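Local coordinates for protein 1-Cys peroxiredoxin (Vibrio vulnificus MO6-24/O, PDB 5K2I) that probably reduces hydrogen peroxide at a single reactive cysteine, as a 1-Cys peroxiredoxin, and is implicated in scavenging nitric oxide, at residues T17-G20 with M21-H24; A51-P54 with G55-L59; Q89-E93 with I94-A98; A115-G118 with G119-Q123. One frame throughout, in Å; residues are numbered along the deposited sequence.

Contact 1 of 4, residues T17-G20 with M21-H24; sequences TKEG and MVHH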
ATOM      1  N   THR A  17     -15.176 -28.125   2.689  1.00 14.59           N
ATOM      2  CA  THR A  17     -16.445 -28.463   2.046  1.00 15.02           C
ATOM      3  C   THR A  17     -17.307 -29.262   3.027  1.00 16.68           C
ATOM      4  O   THR A  17     -16.901 -29.482   4.157  1.00 15.72           O
ATOM      5  CB  THR A  17     -16.245 -29.282   0.770  1.00 17.76           C
ATOM      6  OG1 THR A  17     -15.787 -30.596   1.120  1.00 17.07           O
ATOM      7  CG2 THR A  17     -15.222 -28.612  -0.141  1.00 20.28           C
ATOM      8  N   LYS A  18     -18.493 -29.697   2.611  1.00 18.10           N
ATOM      9  CA  LYS A  18     -19.331 -30.496   3.515  1.00 21.14           C
ATOM     10  C   LYS A  18     -18.648 -31.830   3.841  1.00 21.60           C
ATOM     11  O   LYS A  18     -18.952 -32.472   4.851  1.00 21.19           O
ATOM     12  CB  LYS A  18     -20.716 -30.741   2.913  1.00 29.04           C
ATOM     13  CG  LYS A  18     -20.697 -31.551   1.636  1.00 31.66           C
ATOM     14  CD  LYS A  18     -22.099 -31.742   1.075  1.00 32.63           C
ATOM     15  CE  LYS A  18     -22.055 -32.521  -0.234  1.00 38.35           C
ATOM     16  NZ  LYS A  18     -23.408 -32.699  -0.827  1.00 43.15           N
ATOM     17  N   GLU A  19     -17.716 -32.219   2.971  1.00 19.55           N
ATOM     18  CA  GLU A  19     -16.883 -33.410   3.126  1.00 18.03           C
ATOM     19  C   GLU A  19     -15.739 -33.231   4.128  1.00 17.81           C
ATOM     20  O   GLU A  19     -15.017 -34.179   4.441  1.00 22.03           O
ATOM     21  CB  GLU A  19     -16.291 -33.779   1.768  1.00 23.90           C
ATOM     22  CG  GLU A  19     -16.655 -35.124   1.245  1.00 32.92           C
ATOM     23  CD  GLU A  19     -15.759 -35.530   0.097  1.00 34.53           C
ATOM     24  OE1 GLU A  19     -15.395 -34.652  -0.716  1.00 42.08           O
ATOM     25  OE2 GLU A  19     -15.389 -36.722   0.024  1.00 43.88           O
ATOM     26  N   GLY A  20     -15.558 -32.008   4.611  1.00 15.69           N
ATOM     27  CA  GLY A  20     -14.445 -31.695   5.482  1.00 16.94           C
ATOM     28  C   GLY A  20     -13.360 -31.002   4.684  1.00 14.28           C
ATOM     29  O   GLY A  20     -13.655 -30.340   3.695  1.00 16.06           O
ATOM     30  N   MET A  21     -12.113 -31.154   5.116  1.00 13.61           N
ATOM     31  CA  MET A  21     -10.992 -30.524   4.435  1.00 16.37           C
ATOM     32  C   MET A  21     -10.676 -31.242   3.153  1.00 14.71           C
ATOM     33  O   MET A  21     -10.491 -32.454   3.155  1.00 18.09           O
ATOM     34  CB  MET A  21      -9.748 -30.521   5.316  1.00 21.49           C
ATOM     35  CG  MET A  21      -9.745 -29.477   6.397  1.00 26.37           C
ATOM     36  SD  MET A  21      -9.722 -27.813   5.715  1.00 26.85           S
ATOM     37  CE  MET A  21      -8.858 -26.972   7.039  1.00 32.34           C
ATOM     38  N   VAL A  22     -10.612 -30.511   2.053  1.00 14.34           N
ATOM     39  CA  VAL A  22     -10.203 -31.074   0.781  0.79 12.64           C
ATOM     40  C   VAL A  22      -8.902 -30.406   0.349  1.00 14.39           C
ATOM     41  O   VAL A  22      -8.785 -29.183   0.422  1.00 14.65           O
ATOM     42  CB  VAL A  22     -11.279 -30.876  -0.292  0.79 15.06           C
ATOM     43  CG1 VAL A  22     -10.765 -31.311  -1.659  0.79 15.61           C
ATOM     44  CG2 VAL A  22     -12.540 -31.645   0.090  0.79 15.94           C
ATOM     45  N   HIS A  23      -7.927 -31.200  -0.070  1.00 13.42           N
ATOM     46  CA  HIS A  23      -6.662 -30.678  -0.551  1.00 10.52           C
ATOM     47  C   HIS A  23      -6.562 -30.858  -2.047  1.00 14.01           C
ATOM     48  O   HIS A  23      -6.255 -31.951  -2.529  1.00 18.38           O
ATOM     49  CB  HIS A  23      -5.506 -31.378   0.150  1.00 13.71           C
ATOM     50  CG  HIS A  23      -5.578 -31.267   1.632  1.00 14.27           C
ATOM     51  ND1 HIS A  23      -5.212 -30.121   2.298  1.00 15.57           N
ATOM     52  CD2 HIS A  23      -6.028 -32.130   2.571  1.00 18.72           C
ATOM     53  CE1 HIS A  23      -5.402 -30.294   3.595  1.00 19.87           C
ATOM     54  NE2 HIS A  23      -5.899 -31.503   3.787  1.00 17.07           N
ATOM     55  N   HIS A  24      -6.854 -29.796  -2.782  1.00 12.56           N
ATOM     56  CA  HIS A  24      -6.835 -29.845  -4.244  1.00 12.38           C
ATOM     57  C   HIS A  24      -5.425 -29.777  -4.804  1.00 12.05           C
ATOM     58  O   HIS A  24      -4.742 -28.785  -4.586  1.00 12.06           O
ATOM     59  CB  HIS A  24      -7.614 -28.670  -4.847  1.00 12.61           C
ATOM     60  CG  HIS A  24      -9.025 -28.533  -4.358  1.00 14.31           C
ATOM     61  ND1 HIS A  24     -10.050 -29.332  -4.810  1.00 19.99           N
ATOM     62  CD2 HIS A  24      -9.582 -27.651  -3.495  1.00 15.54           C
ATOM     63  CE1 HIS A  24     -11.179 -28.961  -4.232  1.00 17.90           C
ATOM     64  NE2 HIS A  24     -10.924 -27.945  -3.429  1.00 17.43           N
TER
HETATM   65  O   HOH W   1     -12.349 -34.477   3.446  1.00 25.61           O
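T17 and V22 meet across the end of a beta hairpin with a two-residue loop, where strand 12-17 reverses into strand 20-25. A type I turn from T17 to G20 makes the reversal, and backbone bonds from T17 N to G20 O and from G20 N to T17 O tie its ends in both directions. The T17 hydroxyl is held between the backbone N and the carbonyl carbon (chi1 70°). From there OG1 accepts from E19 N at 3.1 Å, with a bent N-H...O angle of 136°, and so forms an ST turn. T17 OG1 also touches V22 CG2, at 3.6 Å, and the two side chains cross at about a right angle. V22 is deposited in two conformers. In the one described, CG1 stands opposite the backbone N (chi1 173°), which sends CG2 back toward the turn and CG1 over one face of the H24 ring, nearer the rim than the centre. The H24 ring is itself anchored by NE2 to Q15 OE1, on the partner strand. M21, folded at chi2, packs on A79 and F80 of helix 79-88. One water donates to both E19 O, at 2.9 Å, and M21 O, at 2.8 Å.

Contact 2 of 4, residues A51-P54 with G55-L59; sequences AHLP and GYIVL
Y56 brings one edge of its ring to the backbone carbonyls that precede it: CD2 lies 3.2 Å from H52 O and CE2 3.7 Å from A51 O. The phenol end is tied to the same backbone through a water that sits 2.8 Å from Y56 OH and donates to A51 O. H52 O, from the N-cap position, also accepts from Y56 N at 3.1 Å. The next i to i+4 bonds follow, I57 N to L53 O at 2.8 Å and V58 N to P54 O. I57 holds CG1 beside its backbone N (chi1 -75°), which sets CG1 against L53 O and brings CD1 to 4.1 Å from L53 CG. This is the first turn of helix 53-65, the connecting helix of the beta-alpha-beta unit with strands 34-40 and 70-75 in the thioredoxin fold. At its start, P54 CD stands 3.4 Å above the plane of the ring of the N-cap residue H52, over its centre. Farther out, F38 of strand 34-40 stacks on the Y56 ring, while A150 and I153 of helix 150-156 also pack against that side chain. W85 of helix 79-88 touches both H52 and L53.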
ATOM      1  N   ALA A  51      -7.975  -4.482  -6.604  1.00 12.99           N
ATOM      2  CA  ALA A  51      -6.895  -5.454  -6.793  1.00 13.87           C
ATOM      3  C   ALA A  51      -7.109  -6.751  -6.016  1.00 15.78           C
ATOM      4  O   ALA A  51      -6.286  -7.672  -6.110  1.00 15.78           O
ATOM      5  CB  ALA A  51      -5.560  -4.832  -6.414  1.00 14.49           C
ATOM      6  N   HIS A  52      -8.192  -6.845  -5.246  1.00 12.92           N
ATOM      7  CA  HIS A  52      -8.489  -8.124  -4.609  1.00 14.44           C
ATOM      8  C   HIS A  52      -9.988  -8.421  -4.636  1.00 13.18           C
ATOM      9  O   HIS A  52     -10.656  -8.111  -5.618  1.00 11.51           O
ATOM     10  CB  HIS A  52      -7.893  -8.182  -3.188  1.00 13.61           C
ATOM     11  CG  HIS A  52      -8.606  -7.344  -2.174  1.00 13.47           C
ATOM     12  ND1 HIS A  52      -9.113  -7.864  -1.003  1.00 16.28           N
ATOM     13  CD2 HIS A  52      -8.900  -6.021  -2.158  1.00 13.19           C
ATOM     14  CE1 HIS A  52      -9.686  -6.898  -0.307  1.00 16.00           C
ATOM     15  NE2 HIS A  52      -9.578  -5.773  -0.990  1.00 12.03           N
ATOM     16  N   LEU A  53     -10.505  -9.063  -3.599  1.00 13.17           N
ATOM     17  CA  LEU A  53     -11.829  -9.669  -3.671  1.00 13.10           C
ATOM     18  C   LEU A  53     -12.931  -8.754  -4.259  1.00 13.76           C
ATOM     19  O   LEU A  53     -13.606  -9.160  -5.208  1.00 14.88           O
ATOM     20  CB  LEU A  53     -12.222 -10.189  -2.283  1.00 18.14           C
ATOM     21  CG  LEU A  53     -13.144 -11.404  -2.169  1.00 18.28           C
ATOM     22  CD1 LEU A  53     -12.911 -12.440  -3.261  1.00 14.83           C
ATOM     23  CD2 LEU A  53     -12.966 -12.026  -0.799  1.00 14.87           C
ATOM     24  N   PRO A  54     -13.103  -7.518  -3.741  1.00 14.29           N
ATOM     25  CA  PRO A  54     -14.173  -6.687  -4.316  1.00 15.00           C
ATOM     26  C   PRO A  54     -14.026  -6.464  -5.815  1.00 14.63           C
ATOM     27  O   PRO A  54     -15.020  -6.520  -6.541  1.00 14.70           O
ATOM     28  CB  PRO A  54     -14.031  -5.361  -3.560  1.00 14.91           C
ATOM     29  CG  PRO A  54     -13.396  -5.729  -2.283  1.00 16.26           C
ATOM     30  CD  PRO A  54     -12.445  -6.837  -2.608  1.00 15.14           C
ATOM     31  N   GLY A  55     -12.797  -6.235  -6.270  1.00 12.23           N
ATOM     32  CA  GLY A  55     -12.524  -6.010  -7.677  1.00 11.94           C
ATOM     33  C   GLY A  55     -12.854  -7.195  -8.564  1.00  9.70           C
ATOM     34  O   GLY A  55     -13.392  -7.031  -9.665  1.00 11.50           O
ATOM     35  N   TYR A  56     -12.543  -8.395  -8.093  1.00 12.01           N
ATOM     36  CA  TYR A  56     -12.828  -9.588  -8.880  1.00 10.14           C
ATOM     37  C   TYR A  56     -14.293  -9.977  -8.784  1.00 11.19           C
ATOM     38  O   TYR A  56     -14.839 -10.530  -9.731  1.00 11.79           O
ATOM     39  CB  TYR A  56     -11.894 -10.747  -8.466  1.00 10.64           C
ATOM     40  CG  TYR A  56     -10.488 -10.471  -8.953  1.00  9.96           C
ATOM     41  CD1 TYR A  56     -10.092 -10.820 -10.240  1.00  9.15           C
ATOM     42  CD2 TYR A  56      -9.579  -9.791  -8.153  1.00 10.63           C
ATOM     43  CE1 TYR A  56      -8.823 -10.515 -10.706  1.00  9.33           C
ATOM     44  CE2 TYR A  56      -8.295  -9.484  -8.620  1.00 10.03           C
ATOM     45  CZ  TYR A  56      -7.932  -9.869  -9.887  1.00  9.76           C
ATOM     46  OH  TYR A  56      -6.682  -9.574 -10.371  1.00 11.93           O
ATOM     47  N   ILE A  57     -14.940  -9.633  -7.670  1.00 11.41           N
ATOM     48  CA  ILE A  57     -16.378  -9.853  -7.540  1.00 11.59           C
ATOM     49  C   ILE A  57     -17.130  -9.052  -8.595  1.00 11.66           C
ATOM     50  O   ILE A  57     -17.967  -9.595  -9.331  1.00 13.02           O
ATOM     51  CB  ILE A  57     -16.877  -9.480  -6.131  1.00 12.93           C
ATOM     52  CG1 ILE A  57     -16.466 -10.563  -5.135  1.00 14.63           C
ATOM     53  CG2 ILE A  57     -18.388  -9.334  -6.115  1.00 14.27           C
ATOM     54  CD1 ILE A  57     -16.723 -10.186  -3.672  1.00 19.13           C
ATOM     55  N   VAL A  58     -16.823  -7.765  -8.705  1.00 13.23           N
ATOM     56  CA  VAL A  58     -17.596  -6.949  -9.629  1.00 13.54           C
ATOM     57  C   VAL A  58     -17.184  -7.187 -11.080  1.00 13.08           C
ATOM     58  O   VAL A  58     -17.979  -6.962 -11.981  1.00 14.03           O
ATOM     59  CB  VAL A  58     -17.507  -5.434  -9.294  1.00 13.15           C
ATOM     60  CG1 VAL A  58     -18.150  -5.151  -7.935  1.00 15.49           C
ATOM     61  CG2 VAL A  58     -16.065  -4.936  -9.336  1.00 14.58           C
ATOM     62  N   LEU A  59     -15.961  -7.664 -11.317  1.00 10.86           N
ATOM     63  CA  LEU A  59     -15.536  -7.955 -12.696  1.00 12.74           C
ATOM     64  C   LEU A  59     -15.774  -9.411 -13.111  1.00 10.08           C
ATOM     65  O   LEU A  59     -15.453  -9.779 -14.236  1.00 12.59           O
ATOM     66  CB  LEU A  59     -14.053  -7.628 -12.904  1.00 13.25           C
ATOM     67  CG  LEU A  59     -13.646  -6.187 -13.219  1.00 23.55           C
ATOM     68  CD1 LEU A  59     -12.253  -6.145 -13.853  1.00 19.17           C
ATOM     69  CD2 LEU A  59     -14.664  -5.497 -14.103  1.00 22.32           C
TER
HETATM   70  O   HOH W   2      -5.084  -8.101  -8.578  1.00 17.39           O

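Contact 3 of 4, residues Q89-E93 with I94-A98; sequences QNAEE and ILMLA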
ATOM      1  N   GLN A  89     -17.618 -11.277   2.355  1.00 12.21           N
ATOM      2  CA  GLN A  89     -17.568 -10.482   1.134  1.00 14.28           C
ATOM      3  C   GLN A  89     -18.629 -10.910   0.124  1.00 14.14           C
ATOM      4  O   GLN A  89     -18.678 -10.359  -0.964  1.00 15.05           O
ATOM      5  CB  GLN A  89     -16.174 -10.573   0.494  1.00 13.43           C
ATOM      6  CG  GLN A  89     -15.075  -9.807   1.238  1.00 14.46           C
ATOM      7  CD  GLN A  89     -14.771  -8.463   0.590  1.00 15.75           C
ATOM      8  OE1 GLN A  89     -15.324  -8.139  -0.452  1.00 14.30           O
ATOM      9  NE2 GLN A  89     -13.874  -7.687   1.197  1.00 15.83           N
ATOM     10  N   ASN A  90     -19.470 -11.880   0.490  1.00 13.65           N
ATOM     11  CA  ASN A  90     -20.423 -12.469  -0.455  1.00 17.10           C
ATOM     12  C   ASN A  90     -19.733 -12.829  -1.770  1.00 16.17           C
ATOM     13  O   ASN A  90     -20.171 -12.425  -2.845  1.00 19.52           O
ATOM     14  CB  ASN A  90     -21.584 -11.507  -0.736  1.00 17.07           C
ATOM     15  CG  ASN A  90     -22.808 -12.205  -1.324  1.00 27.61           C
ATOM     16  OD1 ASN A  90     -23.111 -13.344  -0.976  1.00 36.88           O
ATOM     17  ND2 ASN A  90     -23.471 -11.546  -2.266  1.00 40.29           N
ATOM     18  N   ALA A  91     -18.642 -13.579  -1.677  1.00 13.57           N
ATOM     19  CA  ALA A  91     -17.818 -13.922  -2.836  1.00 13.59           C
ATOM     20  C   ALA A  91     -18.369 -15.152  -3.536  1.00 21.85           C
ATOM     21  O   ALA A  91     -17.655 -16.127  -3.744  1.00 21.48           O
ATOM     22  CB  ALA A  91     -16.379 -14.159  -2.409  1.00 15.44           C
ATOM     23  N   GLU A  92     -19.653 -15.085  -3.874  1.00 19.77           N
ATOM     24  CA  GLU A  92     -20.388 -16.125  -4.586  1.00 24.39           C
ATOM     25  C   GLU A  92     -19.580 -16.785  -5.702  1.00 28.49           C
ATOM     26  O   GLU A  92     -19.433 -18.006  -5.752  1.00 29.39           O
ATOM     27  CB  GLU A  92     -21.653 -15.511  -5.189  1.00 31.85           C
ATOM     28  CG  GLU A  92     -22.283 -14.417  -4.327  1.00 38.83           C
ATOM     29  CD  GLU A  92     -23.460 -13.734  -5.007  1.00 50.53           C
ATOM     30  OE1 GLU A  92     -24.141 -14.383  -5.832  1.00 55.35           O
ATOM     31  OE2 GLU A  92     -23.694 -12.539  -4.720  1.00 53.03           O
ATOM     32  N   GLU A  93     -19.050 -15.946  -6.584  1.00 23.23           N
ATOM     33  CA  GLU A  93     -18.486 -16.383  -7.853  1.00 21.84           C
ATOM     34  C   GLU A  93     -17.007 -16.741  -7.762  1.00 23.63           C
ATOM     35  O   GLU A  93     -16.366 -16.990  -8.781  1.00 22.82           O
ATOM     36  CB  GLU A  93     -18.680 -15.286  -8.906  1.00 19.80           C
ATOM     37  CG  GLU A  93     -20.123 -15.056  -9.304  1.00 30.37           C
ATOM     38  CD  GLU A  93     -20.684 -16.207 -10.109  1.00 39.67           C
ATOM     39  OE1 GLU A  93     -20.219 -16.410 -11.253  1.00 45.22           O
ATOM     40  OE2 GLU A  93     -21.582 -16.910  -9.598  1.00 44.01           O
ATOM     41  N   ILE A  94     -16.464 -16.769  -6.550  1.00 15.09           N
ATOM     42  CA  ILE A  94     -15.016 -16.891  -6.398  1.00 12.88           C
ATOM     43  C   ILE A  94     -14.623 -18.025  -5.454  1.00 13.99           C
ATOM     44  O   ILE A  94     -15.147 -18.162  -4.350  1.00 14.36           O
ATOM     45  CB  ILE A  94     -14.417 -15.558  -5.918  1.00 14.06           C
ATOM     46  CG1 ILE A  94     -14.639 -14.490  -7.004  1.00 19.32           C
ATOM     47  CG2 ILE A  94     -12.923 -15.703  -5.600  1.00 11.81           C
ATOM     48  CD1 ILE A  94     -14.334 -13.102  -6.578  1.00 26.36           C
ATOM     49  N   LEU A  95     -13.702 -18.859  -5.919  1.00  9.99           N
ATOM     50  CA  LEU A  95     -13.271 -20.020  -5.164  1.00  9.99           C
ATOM     51  C   LEU A  95     -12.219 -19.599  -4.148  1.00  9.66           C
ATOM     52  O   LEU A  95     -11.173 -19.071  -4.522  1.00 11.52           O
ATOM     53  CB  LEU A  95     -12.717 -21.087  -6.110  1.00 10.80           C
ATOM     54  CG  LEU A  95     -12.198 -22.358  -5.451  1.00 14.22           C
ATOM     55  CD1 LEU A  95     -13.281 -23.041  -4.623  1.00 15.80           C
ATOM     56  CD2 LEU A  95     -11.659 -23.288  -6.528  1.00 17.11           C
ATOM     57  N   MET A  96     -12.500 -19.814  -2.871  1.00  9.97           N
ATOM     58  CA  MET A  96     -11.569 -19.438  -1.814  1.00  8.49           C
ATOM     59  C   MET A  96     -10.602 -20.580  -1.483  1.00 10.20           C
ATOM     60  O   MET A  96     -11.030 -21.671  -1.072  1.00 12.61           O
ATOM     61  CB  MET A  96     -12.342 -19.008  -0.559  1.00 11.00           C
ATOM     62  CG  MET A  96     -13.506 -18.058  -0.844  1.00 13.25           C
ATOM     63  SD  MET A  96     -12.994 -16.471  -1.581  1.00 14.03           S
ATOM     64  CE  MET A  96     -11.976 -15.877  -0.248  1.00 12.64           C
ATOM     65  N   LEU A  97      -9.305 -20.336  -1.672  1.00  8.07           N
ATOM     66  CA  LEU A  97      -8.279 -21.365  -1.493  1.00  7.83           C
ATOM     67  C   LEU A  97      -7.250 -20.969  -0.451  1.00  8.00           C
ATOM     68  O   LEU A  97      -6.785 -19.823  -0.411  1.00  9.32           O
ATOM     69  CB  LEU A  97      -7.569 -21.654  -2.821  1.00  7.60           C
ATOM     70  CG  LEU A  97      -8.445 -22.193  -3.957  1.00  8.06           C
ATOM     71  CD1 LEU A  97      -7.670 -22.286  -5.289  1.00 10.10           C
ATOM     72  CD2 LEU A  97      -9.028 -23.536  -3.585  1.00 11.94           C
ATOM     73  N   ALA A  98      -6.891 -21.935   0.382  1.00  6.99           N
ATOM     74  CA  ALA A  98      -6.004 -21.711   1.512  1.00  7.62           C
ATOM     75  C   ALA A  98      -4.622 -22.324   1.315  1.00  8.88           C
ATOM     76  O   ALA A  98      -4.490 -23.503   0.942  1.00 10.43           O
ATOM     77  CB  ALA A  98      -6.636 -22.279   2.784  1.00  9.79           C
TER
HETATM   78  O   HOH W   3     -17.048 -18.533  -2.607  1.00 21.37           O
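A type I turn from A91 to I94 is closed by I94 N donating to A91 O at 3.1 Å; the N-H...O angle is 158°, but the donor stands well above the carbonyl plane, 55° out of it. A water donates to the same A91 O, at 2.7 Å, and to I94 O, so the A91 carbonyl is gripped twice and the water bridges the carbonyls of the first and last residues of the turn. A91 is also the centre of an inverse gamma turn, marked by a weak bond from E92 N to N90 O. The A91 methyl faces the outgoing chain, with its CB 4.3 Å from I94 CB and 4.2 Å from M96 SD. In M96 the bend at chi2 (-62°) brings SD back toward A91, while chi3 turns only the terminal CE; M82 and W85 of helix 79-88 also touch this side chain. The I94 side chain packs on L53 and I57 of helix 53-65 and on I71 and S73 of strand 70-75. E93 folds at chi2, and its OE1 forms a salt bridge with K64 NZ. Just upstream, N90 leaves helix 79-88 in a Schellman motif. The whole is the return loop of a beta-alpha-beta crossover, leading from helix 79-88 into strand 95-98, which lies parallel to strand 70-75.

Contact 4 of 4, residues A115-G118 with G119-Q123; sequences AGFG and GLRSQ
R121 reaches back over G118, and its NE donates to G118 O at 2.9 Å. The bond is somewhat bent (N-H...O 149°), and the donor is tilted out of the carbonyl plane. CG of R121 sits beside the backbone N and the chain folds at chi2 (-65°), which lays the arginine against the backbone it follows, and its NH2 comes to 3.6 Å from G118 CA. Glycine at 118 lets the guanidinium lie this close to the main chain. G119 supplies the second bond of the turn: its N donates to A115 O at 2.9 Å, and its positive phi swings the chain round into strand 120-130. The loop thus joins strands 111-113 and 120-130 as an antiparallel hairpin, with backbone bonding of R121 to M112 and T114 OG1 bonded to G119 O. F117 CE2 stands 4.2 Å above one face of the R121 guanidinium, offset toward its rim. The NH1 of R121 donates to P41 O, which ties the loop to the segment carrying the PxxxTxxC motif of peroxiredoxins; P41 opens that motif, and its threonine, T45, is touched by F117. The ring of F117 also meets F145 of the second subunit, their planes inclined by about 45°, and packs on S144 of that subunit.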
ATOM      1  N   ALA A 115       6.709 -10.140   9.468  1.00 12.36           N
ATOM      2  CA  ALA A 115       7.223 -10.082  10.835  1.00 14.21           C
ATOM      3  C   ALA A 115       6.106 -10.282  11.852  1.00 13.15           C
ATOM      4  O   ALA A 115       5.331 -11.227  11.751  1.00 11.94           O
ATOM      5  CB  ALA A 115       7.945  -8.756  11.078  1.00 16.47           C
ATOM      6  N   GLY A 116       6.013  -9.385  12.828  1.00 14.35           N
ATOM      7  CA  GLY A 116       5.041  -9.544  13.890  1.00 11.42           C
ATOM      8  C   GLY A 116       3.585  -9.432  13.487  1.00 12.85           C
ATOM      9  O   GLY A 116       2.696  -9.808  14.252  1.00 14.74           O
ATOM     10  N   PHE A 117       3.322  -8.929  12.289  1.00  9.35           N
ATOM     11  CA  PHE A 117       1.934  -8.827  11.865  1.00 11.31           C
ATOM     12  C   PHE A 117       1.329 -10.215  11.667  1.00  9.40           C
ATOM     13  O   PHE A 117       0.272 -10.528  12.215  1.00  9.76           O
ATOM     14  CB  PHE A 117       1.789  -8.027  10.565  1.00 10.52           C
ATOM     15  CG  PHE A 117       0.427  -8.151   9.953  1.00  9.79           C
ATOM     16  CD1 PHE A 117      -0.646  -7.456  10.481  1.00  9.25           C
ATOM     17  CD2 PHE A 117       0.209  -9.010   8.880  1.00  9.23           C
ATOM     18  CE1 PHE A 117      -1.913  -7.590   9.944  1.00 10.89           C
ATOM     19  CE2 PHE A 117      -1.060  -9.163   8.338  1.00  9.60           C
ATOM     20  CZ  PHE A 117      -2.123  -8.452   8.869  1.00 11.92           C
ATOM     21  N   GLY A 118       2.001 -11.040  10.872  1.00  9.29           N
ATOM     22  CA  GLY A 118       1.414 -12.318  10.512  1.00 10.08           C
ATOM     23  C   GLY A 118       2.405 -13.355  10.050  1.00  9.52           C
ATOM     24  O   GLY A 118       2.014 -14.337   9.420  1.00  8.62           O
ATOM     25  N   GLY A 119       3.684 -13.154  10.338  1.00 10.01           N
ATOM     26  CA  GLY A 119       4.687 -14.083   9.864  1.00 10.23           C
ATOM     27  C   GLY A 119       4.813 -14.076   8.347  1.00  9.69           C
ATOM     28  O   GLY A 119       4.602 -13.047   7.692  1.00  9.41           O
ATOM     29  N   LEU A 120       5.150 -15.231   7.780  1.00  9.15           N
ATOM     30  CA  LEU A 120       5.340 -15.318   6.339  1.00  9.80           C
ATOM     31  C   LEU A 120       3.988 -15.340   5.629  1.00  9.42           C
ATOM     32  O   LEU A 120       3.131 -16.167   5.954  1.00 10.17           O
ATOM     33  CB  LEU A 120       6.151 -16.563   5.984  1.00 10.99           C
ATOM     34  CG  LEU A 120       6.842 -16.554   4.624  1.00 13.11           C
ATOM     35  CD1 LEU A 120       8.007 -15.559   4.608  1.00 13.48           C
ATOM     36  CD2 LEU A 120       7.316 -17.961   4.273  1.00 15.37           C
ATOM     37  N   ARG A 121       3.796 -14.423   4.684  1.00  8.73           N
ATOM     38  CA  ARG A 121       2.549 -14.337   3.921  1.00  7.03           C
ATOM     39  C   ARG A 121       2.859 -14.265   2.429  1.00  8.89           C
ATOM     40  O   ARG A 121       4.021 -14.345   2.027  1.00 10.29           O
ATOM     41  CB  ARG A 121       1.751 -13.102   4.354  1.00  8.69           C
ATOM     42  CG  ARG A 121       1.373 -13.090   5.832  1.00  6.99           C
ATOM     43  CD  ARG A 121       0.404 -14.227   6.154  1.00  7.93           C
ATOM     44  NE  ARG A 121      -0.118 -14.149   7.520  1.00  8.30           N
ATOM     45  CZ  ARG A 121      -1.299 -13.625   7.857  1.00  7.17           C
ATOM     46  NH1 ARG A 121      -2.094 -13.106   6.927  1.00  8.45           N
ATOM     47  NH2 ARG A 121      -1.692 -13.633   9.134  1.00  9.19           N
ATOM     48  N   SER A 122       1.832 -14.080   1.608  1.00  7.64           N
ATOM     49  CA  SER A 122       2.020 -13.925   0.173  1.00  7.88           C
ATOM     50  C   SER A 122       2.122 -12.463  -0.219  1.00  7.82           C
ATOM     51  O   SER A 122       1.464 -11.605   0.370  1.00  9.38           O
ATOM     52  CB  SER A 122       0.852 -14.549  -0.590  1.00  7.30           C
ATOM     53  OG  SER A 122       1.063 -14.477  -1.990  1.00  8.04           O
ATOM     54  N   GLN A 123       2.931 -12.185  -1.233  1.00  8.19           N
ATOM     55  CA  GLN A 123       2.844 -10.919  -1.957  1.00  7.49           C
ATOM     56  C   GLN A 123       1.509 -10.856  -2.684  1.00  8.01           C
ATOM     57  O   GLN A 123       0.888 -11.900  -2.940  1.00  8.14           O
ATOM     58  CB  GLN A 123       3.996 -10.785  -2.952  1.00  8.77           C
ATOM     59  CG  GLN A 123       5.367 -10.702  -2.280  1.00  8.91           C
ATOM     60  CD  GLN A 123       6.507 -10.777  -3.290  1.00 11.05           C
ATOM     61  OE1 GLN A 123       7.440 -11.580  -3.141  1.00 13.36           O
ATOM     62  NE2 GLN A 123       6.434  -9.952  -4.320  1.00 10.14           N
TER

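All four contacts are local turns met in series along the chain, so none encloses or crosses another. Contact 1 closes the hairpin between strands 12-17 and 20-25; contact 2 starts helix 53-65; contact 3 brings the chain from helix 79-88 into strand 95-98; contact 4 closes the loop before strand 120-130. Contacts 2 and 3 pack directly: I94 CD1 lies 3.6 Å from I57 CG1, and P54 and I57 touch Q89. Contact 3 also meets contact 1, where L97 packs on H24, linking the small hairpin to the central sheet. Contact 4 stands apart, its nearest atoms about 9 Å from contacts 2 and 3, but shares the sheet with contact 3.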